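Local coordinates for protein galectin (PDB 3WUC) that probably binds lactose and related beta-galactosides as a proto-type galectin of frog skin, holding the galactose on one face of a beta-sandwich, at residues B[65-70]-B[113-118]. Sequence-based numbering, arbitrary orientation.
Sequences LNSKQN and TCRFPI. With GAL (beta-D-galactopyranose), chain D.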
# COMPACT_ATOMS: atom_id res chain seq x y z
N LEU B 65 22.27 -15.35 4.84
CA LEU B 65 22.41 -14.57 3.61
C LEU B 65 23.57 -15.13 2.78
O LEU B 65 24.62 -15.53 3.29
CB LEU B 65 22.63 -13.10 3.86
CG LEU B 65 21.65 -12.30 4.72
CD1 LEU B 65 22.22 -10.93 4.78
CD2 LEU B 65 20.17 -12.29 4.26
N ASN B 66 23.38 -15.15 1.45
CA ASN B 66 24.52 -15.54 0.62
C ASN B 66 24.33 -14.89 -0.73
O ASN B 66 23.33 -14.24 -0.97
CB ASN B 66 24.59 -17.09 0.49
CG ASN B 66 26.00 -17.59 0.26
OD1 ASN B 66 26.91 -16.84 -0.10
ND2 ASN B 66 26.13 -18.93 0.41
N SER B 67 25.34 -15.05 -1.57
CA SER B 67 25.28 -14.72 -2.98
C SER B 67 25.53 -15.98 -3.79
O SER B 67 26.01 -16.97 -3.31
CB SER B 67 26.34 -13.70 -3.27
OG SER B 67 27.64 -14.09 -2.81
N LYS B 68 25.18 -15.92 -5.07
CA LYS B 68 25.38 -17.13 -5.92
C LYS B 68 25.90 -16.57 -7.26
O LYS B 68 25.43 -15.52 -7.79
CB LYS B 68 24.05 -17.81 -6.17
CG LYS B 68 24.21 -19.25 -6.57
CD LYS B 68 22.88 -19.96 -6.72
CE LYS B 68 23.02 -21.49 -6.68
NZ LYS B 68 21.80 -22.22 -7.02
N GLN B 69 27.01 -17.15 -7.78
CA GLN B 69 27.53 -16.76 -9.09
C GLN B 69 27.75 -17.94 -9.96
O GLN B 69 28.29 -18.95 -9.52
CB GLN B 69 28.80 -16.00 -9.00
CG GLN B 69 28.74 -14.74 -8.12
CD GLN B 69 30.17 -14.12 -7.84
OE1 GLN B 69 30.81 -13.58 -8.73
NE2 GLN B 69 30.57 -14.05 -6.59
N ASN B 70 27.20 -17.87 -11.16
CA ASN B 70 27.30 -19.02 -12.09
C ASN B 70 26.81 -20.31 -11.42
O ASN B 70 27.38 -21.40 -11.60
CB ASN B 70 28.76 -19.15 -12.61
CG ASN B 70 29.31 -17.82 -13.11
OD1 ASN B 70 28.80 -17.30 -14.11
ND2 ASN B 70 30.29 -17.28 -12.46
N THR B 113 27.32 -6.57 1.60
CA THR B 113 28.04 -5.88 0.54
C THR B 113 27.87 -6.63 -0.78
O THR B 113 27.83 -7.88 -0.75
CB THR B 113 29.57 -5.88 0.86
OG1 THR B 113 29.76 -5.25 2.11
CG2 THR B 113 30.32 -5.11 -0.16
N CYS B 114 27.76 -5.90 -1.91
CA CYS B 114 27.69 -6.55 -3.20
C CYS B 114 28.99 -7.37 -3.43
O CYS B 114 30.06 -6.76 -3.37
CB CYS B 114 27.52 -5.57 -4.32
SG CYS B 114 25.85 -4.88 -4.40
N ARG B 115 28.86 -8.66 -3.61
CA ARG B 115 30.07 -9.52 -3.81
C ARG B 115 30.56 -9.55 -5.22
O ARG B 115 31.64 -10.04 -5.47
CB ARG B 115 29.77 -10.87 -3.37
CG ARG B 115 29.75 -10.79 -1.82
CD ARG B 115 29.22 -12.05 -1.31
NE ARG B 115 29.48 -12.23 0.12
CZ ARG B 115 29.10 -13.32 0.77
NH1 ARG B 115 29.37 -13.44 2.09
NH2 ARG B 115 28.41 -14.27 0.14
N PHE B 116 29.75 -9.09 -6.16
CA PHE B 116 30.15 -8.94 -7.57
C PHE B 116 29.54 -7.66 -8.13
O PHE B 116 28.57 -7.19 -7.56
CB PHE B 116 29.80 -10.18 -8.43
CG PHE B 116 28.33 -10.60 -8.41
CD1 PHE B 116 27.42 -10.05 -9.30
CD2 PHE B 116 27.86 -11.51 -7.48
CE1 PHE B 116 26.06 -10.44 -9.26
CE2 PHE B 116 26.54 -11.91 -7.47
CZ PHE B 116 25.65 -11.35 -8.33
N PRO B 117 30.13 -7.06 -9.18
CA PRO B 117 29.59 -5.83 -9.69
C PRO B 117 28.19 -6.04 -10.29
O PRO B 117 27.94 -7.05 -11.03
CB PRO B 117 30.61 -5.40 -10.77
CG PRO B 117 31.91 -5.94 -10.22
CD PRO B 117 31.51 -7.27 -9.70
N ILE B 118 27.28 -5.19 -9.88
CA ILE B 118 25.90 -5.24 -10.42
C ILE B 118 25.29 -3.86 -10.38
O ILE B 118 25.42 -3.17 -9.44
CB ILE B 118 25.03 -6.26 -9.67
CG1 ILE B 118 23.62 -6.35 -10.28
CG2 ILE B 118 25.04 -5.92 -8.19
CD1 ILE B 118 22.89 -7.60 -9.83
C1 GAL D . 22.31 -24.38 1.02
C2 GAL D . 20.86 -24.55 0.68
C3 GAL D . 20.44 -23.55 -0.38
C4 GAL D . 20.86 -22.15 0.06
C5 GAL D . 22.36 -22.17 0.40
C6 GAL D . 22.80 -20.80 0.87
O2 GAL D . 20.71 -25.88 0.12
O3 GAL D . 19.09 -23.70 -0.71
O4 GAL D . 20.02 -21.69 1.15
O5 GAL D . 22.57 -23.08 1.46
O6 GAL D . 24.16 -20.77 1.28
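R115 reaches across to S67 with its NH2, which gives OG a nearly straight hydrogen bond of 3.1 Å lying in the guanidinium plane. The same NH2 of R115 makes a weak, clearly bent bond to N66, 3.0 Å from OD1, so two acceptors share one end of the guanidinium. The amide of N66 stands almost perpendicular to that group, 85° between planes. N66 OD1 also takes the backbone N-H of S67, and N66 ND2 donates to O6 of the galactose at 2.8 Å and to D74 O. R115 thus touches the amide oxygen only weakly, consistent with a second-shell residue that helps orient the N66 amide, whose nitrogen is one of several donors to the sugar. R115 NH1 is tied to I75 O, and R115 NE meets a malonate, probably from the crystallisation liquor. D74 OD2 is hydrogen-bonded with both S67 OG and Q69 NE2, linking the two ends of the contact.

In the galectin beta-sandwich this joins strand 62-69 of the sugar-binding sheet to the loop that leaves strand 109-113 of the other sheet for strand 120-127. The chain of R115 runs extended from CG to NE, passing S67 with CD 3.0 Å from OG, a tight approach.

Further along the strand, Q69 lies against F116, its CG and CD by CD2 of the ring and its OE1 3.6 Å from F116 CB. CG of Q69 sits 3.4 Å from CD2 of F116, approaching obliquely, and the amide plane is inclined 34° to the ring. The F116 chi1 of 56° swings the ring so that CD2 and CE2 come beside Q69 CG. F116 CE2 also lies 3.8 Å from K68 O.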